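Local coordinates for protein Non-heme chloroperoxidase CPO-A1 (Streptomyces aureofaciens, PDB 1A8Q) that may act as a chlorinating enzyme in 7-chlorotetracycline biosynthesis, working as a non-haem haloperoxidase that can also brominate, at residues A[36-41]-A[253-258]; A[65-70]-A[192-197]; A[125-130]-A[134-139]. One frame throughout, in Å; residues are numbered along the deposited sequence.

The chain has the strand order 1-2-4-3-5-6-7-8 of an alpha/beta hydrolase, and the three contacts tie its parts together. Contact 1 spans the widest stretch of chain, joining helix 36-44 to the loop between strand 243-247 and helix 260-272. Contact 2 falls within that span and brings the loop that leads into helix 69-82 against helix 189-201. Contact 3 falls within the span of contact 2, where the chain leaves strand 112-118 for helix 137-162. Centre to centre, contacts 2 and 3 lie about 18 Å apart, and contact 1, across the chain's centre, about 25 and 29 Å from them. Side chains of A255 and C195 lie about 10 Å from that of S94, M125's about 7 Å.

Contact 1 of 3, residues A[36-41]-A[253-258]; sequences QDQLKA and GIAMVP
The side-chain amide of Q38 reaches from helix 36-44 to the backbone of A255, three residues after H252 of the catalytic triad, in the loop before helix 260-272. Within the alpha/beta hydrolase fold this sets an early helix beside the loop after the last strand, 243-247. The tight half of the contact is Q38 with A255, both buried. NE2 of Q38 gives a hydrogen bond of 3.0 Å to A255 O, with an N-H...O angle of 158°. The donor lies in the carbonyl plane and uses a lone pair (C=O...N 122°), and the acceptor stays close to the plane of the amide. The turn at chi2 (71°) sets the amide across A255, with OE1 3.6 Å from the CB of A255. N265 OD1 is a second partner of the same NE2, fixing the rotation of the amide further, while F24 and F264 pack against the Q38 side chain and W35 touches A255.

The other half is looser and nearer solvent. D37 is partly exposed, and its OD2 stops 3.9 Å from A255 O without bonding to it; its strongest partner is K261, which forms a salt bridge with OD1. That lysine and the Q38 partner N265 both belong to helix 260-272, which thus joins the two halves. On this side D37 and M256 are linked through a water. It donates to both: to D37 OD2 at 3.2 Å, and to M256 O, which N176 ND2 also reaches, at 2.7 Å.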
loop_
_atom_site.group_PDB
_atom_site.type_symbol
_atom_site.label_atom_id
_atom_site.label_comp_id
_atom_site.label_asym_id
_atom_site.label_seq_id
_atom_site.Cartn_x
_atom_site.Cartn_y
_atom_site.Cartn_z
ATOM N N GLN A 36 5.569 10.777 -2.186
ATOM C CA GLN A 36 6.636 11.798 -2.187
ATOM C C GLN A 36 6.755 12.517 -0.856
ATOM O O GLN A 36 7.888 12.863 -0.512
ATOM C CB GLN A 36 6.360 12.807 -3.316
ATOM C CG GLN A 36 6.672 12.065 -4.638
ATOM C CD GLN A 36 7.247 13.000 -5.691
ATOM O OE1 GLN A 36 7.885 13.997 -5.347
ATOM N NE2 GLN A 36 7.027 12.658 -6.957
ATOM N N ASP A 37 5.658 12.801 -0.161
ATOM C CA ASP A 37 5.782 13.496 1.129
ATOM C C ASP A 37 6.633 12.672 2.106
ATOM O O ASP A 37 7.463 13.248 2.824
ATOM C CB ASP A 37 4.410 13.749 1.689
ATOM C CG ASP A 37 3.566 14.748 0.904
ATOM O OD1 ASP A 37 3.788 15.967 0.944
ATOM O OD2 ASP A 37 2.563 14.293 0.335
ATOM N N GLN A 38 6.369 11.380 2.179
ATOM C CA GLN A 38 7.099 10.514 3.102
ATOM C C GLN A 38 8.511 10.266 2.680
ATOM O O GLN A 38 9.434 10.148 3.505
ATOM C CB GLN A 38 6.371 9.127 3.244
ATOM C CG GLN A 38 5.063 9.312 3.979
ATOM C CD GLN A 38 3.970 10.021 3.227
ATOM O OE1 GLN A 38 3.772 9.777 2.036
ATOM N NE2 GLN A 38 3.250 10.892 3.921
ATOM N N LEU A 39 8.783 10.194 1.356
ATOM C CA LEU A 39 10.137 10.033 0.864
ATOM C C LEU A 39 11.009 11.237 1.303
ATOM O O LEU A 39 12.105 10.991 1.820
ATOM C CB LEU A 39 10.147 10.048 -0.685
ATOM C CG LEU A 39 9.717 8.662 -1.235
ATOM C CD1 LEU A 39 9.434 8.885 -2.731
ATOM C CD2 LEU A 39 10.770 7.599 -1.046
ATOM N N LYS A 40 10.487 12.436 1.180
ATOM C CA LYS A 40 11.263 13.615 1.618
ATOM C C LYS A 40 11.462 13.537 3.138
ATOM O O LYS A 40 12.573 13.787 3.624
ATOM C CB LYS A 40 10.604 14.931 1.194
ATOM C CG LYS A 40 11.302 16.155 1.858
ATOM C CD LYS A 40 10.806 17.455 1.250
ATOM C CE LYS A 40 11.289 18.654 2.104
ATOM N NZ LYS A 40 12.773 18.671 2.035
ATOM N N ALA A 41 10.411 13.252 3.874
ATOM C CA ALA A 41 10.518 13.207 5.344
ATOM C C ALA A 41 11.613 12.235 5.774
ATOM O O ALA A 41 12.393 12.590 6.670
ATOM C CB ALA A 41 9.201 12.839 5.980
ATOM N N GLY A 253 -6.693 7.707 2.874
ATOM C CA GLY A 253 -5.617 8.440 2.238
ATOM C C GLY A 253 -4.748 9.260 3.202
ATOM O O GLY A 253 -4.203 10.295 2.787
ATOM N N ILE A 254 -4.436 8.695 4.358
ATOM C CA ILE A 254 -3.622 9.373 5.377
ATOM C C ILE A 254 -2.317 9.929 4.873
ATOM O O ILE A 254 -1.957 11.075 5.256
ATOM C CB ILE A 254 -3.351 8.354 6.521
ATOM C CG1 ILE A 254 -4.604 8.116 7.372
ATOM C CG2 ILE A 254 -2.194 8.801 7.400
ATOM C CD1 ILE A 254 -4.480 6.786 8.131
ATOM N N ALA A 255 -1.580 9.262 3.969
ATOM C CA ALA A 255 -0.261 9.734 3.575
ATOM C C ALA A 255 -0.316 11.002 2.715
ATOM O O ALA A 255 0.727 11.661 2.588
ATOM C CB ALA A 255 0.457 8.654 2.763
ATOM N N MET A 256 -1.468 11.296 2.103
ATOM C CA MET A 256 -1.578 12.438 1.203
ATOM C C MET A 256 -2.421 13.586 1.705
ATOM O O MET A 256 -2.407 14.686 1.131
ATOM C CB MET A 256 -2.225 11.905 -0.127
ATOM C CG MET A 256 -1.198 11.148 -0.945
ATOM S SD MET A 256 -2.070 10.155 -2.237
ATOM C CE MET A 256 -2.695 8.849 -1.225
ATOM N N VAL A 257 -3.209 13.395 2.774
ATOM C CA VAL A 257 -4.159 14.439 3.201
ATOM C C VAL A 257 -3.494 15.382 4.204
ATOM O O VAL A 257 -2.842 14.933 5.146
ATOM C CB VAL A 257 -5.369 13.782 3.893
ATOM C CG1 VAL A 257 -6.278 14.843 4.526
ATOM C CG2 VAL A 257 -6.236 12.969 2.926
ATOM N N PRO A 258 -3.617 16.680 4.029
ATOM C CA PRO A 258 -3.022 17.640 4.967
ATOM C C PRO A 258 -3.408 17.307 6.409
ATOM O O PRO A 258 -4.573 17.018 6.664
ATOM C CB PRO A 258 -3.683 18.967 4.580
ATOM C CG PRO A 258 -3.921 18.814 3.102
ATOM C CD PRO A 258 -4.361 17.374 2.945
HETATM O O HOH W 1 -0.284 15.683 -0.292
#

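Contact 2 of 3, residues A[65-70]-A[192-197]; sequences DGYDFD and GVRCVD
The hydroxyl of Y67 is gripped twice, by V63 O and by T188 OG1, which pins the far end of a ring whose root is pressed against helix 189-201. There the CB of Y67 meets the CB of R194 at 3.5 Å, and the two side chains then part, crossing at about a right angle with ring and guanidinium planes 61° apart. C195, the next residue on the helix, lies obliquely to the ring: its SG is 4.4 Å from Y67 CD1 and 5.5 Å from the ring centroid, a sulfur-aromatic contact. F72 of helix 69-82 touches both Y67 and C195.

R194 takes its charge away from the tyrosine. Bends at chi2 (-86°) and chi3 lay the guanidinium back along its own helix, where NH2 makes a salt bridge to D197 OD2, one turn on, at 2.6 Å. The bond is nearly straight (175°) and lies in the guanidinium plane. NH1 forms a salt bridge with E190, a turn earlier, so the two nitrogens are held by different acids.

The backbone by Y67 is sharply folded. Y67 is the centre of an inverse gamma turn, closed by a weak bond of 3.0 Å from D68 N to G66 O, and D68 follows as N-cap of helix 69-82. A water beside Y67 O also reaches R194 O, but weakly, at 3.4 Å.

Helix 189-201 belongs to the helices between strands 112-118 and 215-220, where alpha/beta hydrolases commonly carry a cap; here it packs on the core, with C195 about 10 Å from S94, side chain to side chain.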
loop_
_atom_site.group_PDB
_atom_site.type_symbol
_atom_site.label_atom_id
_atom_site.label_comp_id
_atom_site.label_asym_id
_atom_site.label_seq_id
_atom_site.Cartn_x
_atom_site.Cartn_y
_atom_site.Cartn_z
ATOM N N ASP A 65 0.047 -9.361 -17.754
ATOM C CA ASP A 65 -0.135 -10.474 -16.807
ATOM C C ASP A 65 0.603 -10.236 -15.498
ATOM O O ASP A 65 1.341 -9.270 -15.361
ATOM C CB ASP A 65 0.489 -11.750 -17.431
ATOM C CG ASP A 65 1.689 -11.433 -18.266
ATOM O OD1 ASP A 65 2.708 -10.839 -17.850
ATOM O OD2 ASP A 65 1.596 -11.764 -19.494
ATOM N N GLY A 66 0.380 -11.211 -14.603
ATOM C CA GLY A 66 1.117 -11.123 -13.338
ATOM C C GLY A 66 0.513 -10.198 -12.318
ATOM O O GLY A 66 1.257 -9.787 -11.389
ATOM N N TYR A 67 -0.776 -9.895 -12.363
ATOM C CA TYR A 67 -1.405 -9.048 -11.343
ATOM C C TYR A 67 -1.888 -9.942 -10.182
ATOM O O TYR A 67 -3.090 -10.129 -9.978
ATOM C CB TYR A 67 -2.563 -8.273 -11.967
ATOM C CG TYR A 67 -2.066 -7.223 -12.962
ATOM C CD1 TYR A 67 -1.370 -6.095 -12.521
ATOM C CD2 TYR A 67 -2.329 -7.360 -14.315
ATOM C CE1 TYR A 67 -0.888 -5.158 -13.419
ATOM C CE2 TYR A 67 -1.895 -6.403 -15.231
ATOM C CZ TYR A 67 -1.174 -5.323 -14.784
ATOM O OH TYR A 67 -0.746 -4.356 -15.675
ATOM N N ASP A 68 -0.901 -10.487 -9.454
ATOM C CA ASP A 68 -1.196 -11.370 -8.317
ATOM C C ASP A 68 -0.098 -11.126 -7.275
ATOM O O ASP A 68 1.016 -10.723 -7.631
ATOM C CB ASP A 68 -1.190 -12.834 -8.748
ATOM C CG ASP A 68 0.135 -13.297 -9.288
ATOM O OD1 ASP A 68 0.974 -13.751 -8.498
ATOM O OD2 ASP A 68 0.406 -13.213 -10.501
ATOM N N PHE A 69 -0.393 -11.455 -6.019
ATOM C CA PHE A 69 0.598 -11.116 -4.978
ATOM C C PHE A 69 1.902 -11.848 -5.058
ATOM O O PHE A 69 2.914 -11.336 -4.555
ATOM C CB PHE A 69 -0.059 -11.241 -3.579
ATOM C CG PHE A 69 -1.022 -10.094 -3.369
ATOM C CD1 PHE A 69 -0.508 -8.850 -3.107
ATOM C CD2 PHE A 69 -2.391 -10.276 -3.445
ATOM C CE1 PHE A 69 -1.374 -7.782 -2.895
ATOM C CE2 PHE A 69 -3.245 -9.203 -3.213
ATOM C CZ PHE A 69 -2.742 -7.937 -2.970
ATOM N N ASP A 70 1.942 -13.121 -5.515
ATOM C CA ASP A 70 3.224 -13.802 -5.648
ATOM C C ASP A 70 4.134 -13.065 -6.648
ATOM O O ASP A 70 5.311 -12.860 -6.403
ATOM C CB ASP A 70 2.962 -15.219 -6.183
ATOM C CG ASP A 70 2.412 -16.140 -5.108
ATOM O OD1 ASP A 70 2.492 -15.885 -3.898
ATOM O OD2 ASP A 70 1.892 -17.212 -5.528
ATOM N N GLY A 192 -6.111 -2.442 -13.226
ATOM C CA GLY A 192 -7.236 -1.841 -12.531
ATOM C C GLY A 192 -8.202 -2.917 -12.025
ATOM O O GLY A 192 -8.493 -3.030 -10.822
ATOM N N VAL A 193 -8.649 -3.769 -12.941
ATOM C CA VAL A 193 -9.603 -4.828 -12.536
ATOM C C VAL A 193 -8.979 -6.033 -11.878
ATOM O O VAL A 193 -9.502 -6.499 -10.839
ATOM C CB VAL A 193 -10.387 -5.316 -13.795
ATOM C CG1 VAL A 193 -11.129 -4.140 -14.432
ATOM C CG2 VAL A 193 -9.502 -6.000 -14.796
ATOM N N ARG A 194 -7.821 -6.555 -12.275
ATOM C CA ARG A 194 -7.273 -7.764 -11.694
ATOM C C ARG A 194 -6.782 -7.509 -10.264
ATOM O O ARG A 194 -6.813 -8.446 -9.446
ATOM C CB ARG A 194 -6.054 -8.296 -12.459
ATOM C CG ARG A 194 -6.372 -8.860 -13.839
ATOM C CD ARG A 194 -6.776 -10.345 -13.687
ATOM N NE ARG A 194 -8.124 -10.397 -13.125
ATOM C CZ ARG A 194 -9.222 -10.207 -13.854
ATOM N NH1 ARG A 194 -9.076 -9.960 -15.153
ATOM N NH2 ARG A 194 -10.450 -10.264 -13.324
ATOM N N CYS A 195 -6.320 -6.265 -10.016
ATOM C CA CYS A 195 -5.907 -6.025 -8.613
ATOM C C CYS A 195 -7.104 -6.117 -7.682
ATOM O O CYS A 195 -6.881 -6.510 -6.500
ATOM C CB CYS A 195 -5.329 -4.600 -8.487
ATOM S SG CYS A 195 -3.605 -4.575 -9.085
ATOM N N VAL A 196 -8.314 -5.765 -8.074
ATOM C CA VAL A 196 -9.478 -5.892 -7.210
ATOM C C VAL A 196 -9.682 -7.352 -6.794
ATOM O O VAL A 196 -9.894 -7.647 -5.606
ATOM C CB VAL A 196 -10.758 -5.383 -7.893
ATOM C CG1 VAL A 196 -11.952 -5.499 -6.946
ATOM C CG2 VAL A 196 -10.528 -3.906 -8.258
ATOM N N ASP A 197 -9.643 -8.255 -7.757
ATOM C CA ASP A 197 -9.772 -9.689 -7.472
ATOM C C ASP A 197 -8.672 -10.102 -6.488
ATOM O O ASP A 197 -8.918 -10.896 -5.575
ATOM C CB ASP A 197 -9.639 -10.563 -8.713
ATOM C CG ASP A 197 -10.879 -10.548 -9.593
ATOM O OD1 ASP A 197 -11.961 -10.202 -9.134
ATOM O OD2 ASP A 197 -10.766 -10.889 -10.791
HETATM O O HOH W 2 -5.255 -11.430 -9.737
#

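Contact 3 of 3, residues A[125-130]-A[134-139]; sequences MIKSDK and GVPDEV
Two backbone hydrogen bonds join M125 and K127 to V135. V135 N gives one to M125 O at 2.8 Å, and V135 O receives K127 N, also at 2.8 Å. The pattern is that of a single parallel bridge between I126 and V135. The CA of G134 sits 3.3 Å from M125 O, where there is little room for a side chain.

This bridge closes a short loop within the connection from strand 112-118 to helix 137-162, probably the first of the cap helices in this alpha/beta hydrolase; the side chain of M125 is about 7 Å from those of S94 and H252.

Apolar contacts flank it. M125 CE meets V135 CG2 at 4.3 Å, and F140 touches M125, I126 and V135. K127 stays extended, its CD 4.4 Å from the P136 CG.

The methyl of I126 packs on oxygens: the turn at chi2 (62°) swings CD1 over to V135 O, 3.3 Å away, and beside the carboxylate of D137.

The remaining polar link is a water that donates to K127 O and to D137 OD2 (3.0 Å) and accepts from D137 N, while D137 OD1 is hydrogen-bonded to Y201 OH.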
loop_
_atom_site.group_PDB
_atom_site.type_symbol
_atom_site.label_atom_id
_atom_site.label_comp_id
_atom_site.label_asym_id
_atom_site.label_seq_id
_atom_site.Cartn_x
_atom_site.Cartn_y
_atom_site.Cartn_z
ATOM N N MET A 125 -9.884 -9.301 3.210
ATOM C CA MET A 125 -10.966 -8.354 3.139
ATOM C C MET A 125 -12.387 -8.903 2.996
ATOM O O MET A 125 -13.297 -8.303 3.564
ATOM C CB MET A 125 -10.736 -7.488 1.838
ATOM C CG MET A 125 -9.434 -6.696 2.082
ATOM S SD MET A 125 -9.895 -5.022 2.560
ATOM C CE MET A 125 -10.419 -4.422 0.943
ATOM N N ILE A 126 -12.516 -9.988 2.238
ATOM C CA ILE A 126 -13.868 -10.460 1.906
ATOM C C ILE A 126 -14.702 -10.885 3.111
ATOM O O ILE A 126 -14.230 -11.582 4.003
ATOM C CB ILE A 126 -13.784 -11.577 0.858
ATOM C CG1 ILE A 126 -15.160 -11.975 0.315
ATOM C CG2 ILE A 126 -13.085 -12.843 1.335
ATOM C CD1 ILE A 126 -15.898 -10.888 -0.409
ATOM N N LYS A 127 -15.937 -10.389 3.119
ATOM C CA LYS A 127 -16.869 -10.804 4.166
ATOM C C LYS A 127 -17.237 -12.277 3.997
ATOM O O LYS A 127 -17.424 -12.795 2.902
ATOM C CB LYS A 127 -18.154 -9.980 4.039
ATOM C CG LYS A 127 -19.226 -10.188 5.089
ATOM C CD LYS A 127 -20.435 -9.312 4.786
ATOM C CE LYS A 127 -21.575 -9.574 5.781
ATOM N NZ LYS A 127 -22.368 -8.307 5.928
ATOM N N SER A 128 -17.353 -12.920 5.163
ATOM C CA SER A 128 -17.832 -14.325 5.127
ATOM C C SER A 128 -18.402 -14.602 6.514
ATOM O O SER A 128 -18.326 -13.753 7.400
ATOM C CB SER A 128 -16.669 -15.255 4.822
ATOM O OG SER A 128 -15.709 -15.333 5.870
ATOM N N ASP A 129 -18.871 -15.847 6.757
ATOM C CA ASP A 129 -19.326 -16.135 8.138
ATOM C C ASP A 129 -18.207 -16.091 9.142
ATOM O O ASP A 129 -18.418 -15.842 10.347
ATOM C CB ASP A 129 -20.007 -17.528 8.120
ATOM C CG ASP A 129 -21.316 -17.556 7.384
ATOM O OD1 ASP A 129 -21.918 -16.480 7.161
ATOM O OD2 ASP A 129 -21.804 -18.626 6.958
ATOM N N LYS A 130 -16.959 -16.368 8.748
ATOM C CA LYS A 130 -15.785 -16.310 9.589
ATOM C C LYS A 130 -15.281 -14.876 9.735
ATOM O O LYS A 130 -14.602 -14.576 10.736
ATOM C CB LYS A 130 -14.706 -17.163 8.912
ATOM C CG LYS A 130 -13.348 -17.360 9.516
ATOM C CD LYS A 130 -12.474 -18.141 8.534
ATOM C CE LYS A 130 -11.033 -18.175 8.982
ATOM N NZ LYS A 130 -10.173 -18.804 7.934
ATOM N N GLY A 134 -16.108 -7.941 7.262
ATOM C CA GLY A 134 -15.351 -7.694 6.026
ATOM C C GLY A 134 -16.242 -7.000 4.997
ATOM O O GLY A 134 -17.369 -6.583 5.279
ATOM N N VAL A 135 -15.670 -6.905 3.802
ATOM C CA VAL A 135 -16.347 -6.207 2.702
ATOM C C VAL A 135 -17.162 -7.201 1.870
ATOM O O VAL A 135 -16.636 -8.222 1.444
ATOM C CB VAL A 135 -15.257 -5.578 1.817
ATOM C CG1 VAL A 135 -15.850 -4.884 0.599
ATOM C CG2 VAL A 135 -14.426 -4.559 2.621
ATOM N N PRO A 136 -18.409 -6.878 1.601
ATOM C CA PRO A 136 -19.256 -7.772 0.804
ATOM C C PRO A 136 -18.789 -7.937 -0.615
ATOM O O PRO A 136 -18.281 -6.964 -1.226
ATOM C CB PRO A 136 -20.633 -7.099 0.842
ATOM C CG PRO A 136 -20.583 -6.007 1.812
ATOM C CD PRO A 136 -19.130 -5.692 2.110
ATOM N N ASP A 137 -19.072 -9.071 -1.271
ATOM C CA ASP A 137 -18.665 -9.271 -2.651
ATOM C C ASP A 137 -19.184 -8.190 -3.602
ATOM O O ASP A 137 -18.499 -7.868 -4.579
ATOM C CB ASP A 137 -19.256 -10.530 -3.285
ATOM C CG ASP A 137 -18.594 -11.810 -2.871
ATOM O OD1 ASP A 137 -17.555 -12.162 -3.453
ATOM O OD2 ASP A 137 -19.228 -12.410 -1.975
ATOM N N GLU A 138 -20.396 -7.693 -3.370
ATOM C CA GLU A 138 -20.994 -6.699 -4.247
ATOM C C GLU A 138 -20.105 -5.450 -4.374
ATOM O O GLU A 138 -20.146 -4.766 -5.416
ATOM C CB GLU A 138 -22.335 -6.179 -3.753
ATOM C CG GLU A 138 -23.481 -7.054 -3.352
ATOM C CD GLU A 138 -24.339 -6.384 -2.281
ATOM O OE1 GLU A 138 -23.787 -5.806 -1.312
ATOM O OE2 GLU A 138 -25.586 -6.432 -2.391
ATOM N N VAL A 139 -19.378 -5.096 -3.327
ATOM C CA VAL A 139 -18.489 -3.922 -3.404
ATOM C C VAL A 139 -17.384 -4.168 -4.425
ATOM O O VAL A 139 -17.072 -3.275 -5.246
ATOM C CB VAL A 139 -17.935 -3.610 -2.003
ATOM C CG1 VAL A 139 -16.802 -2.580 -2.077
ATOM C CG2 VAL A 139 -19.089 -3.070 -1.142
HETATM O O HOH W 3 -19.351 -11.391 0.845
#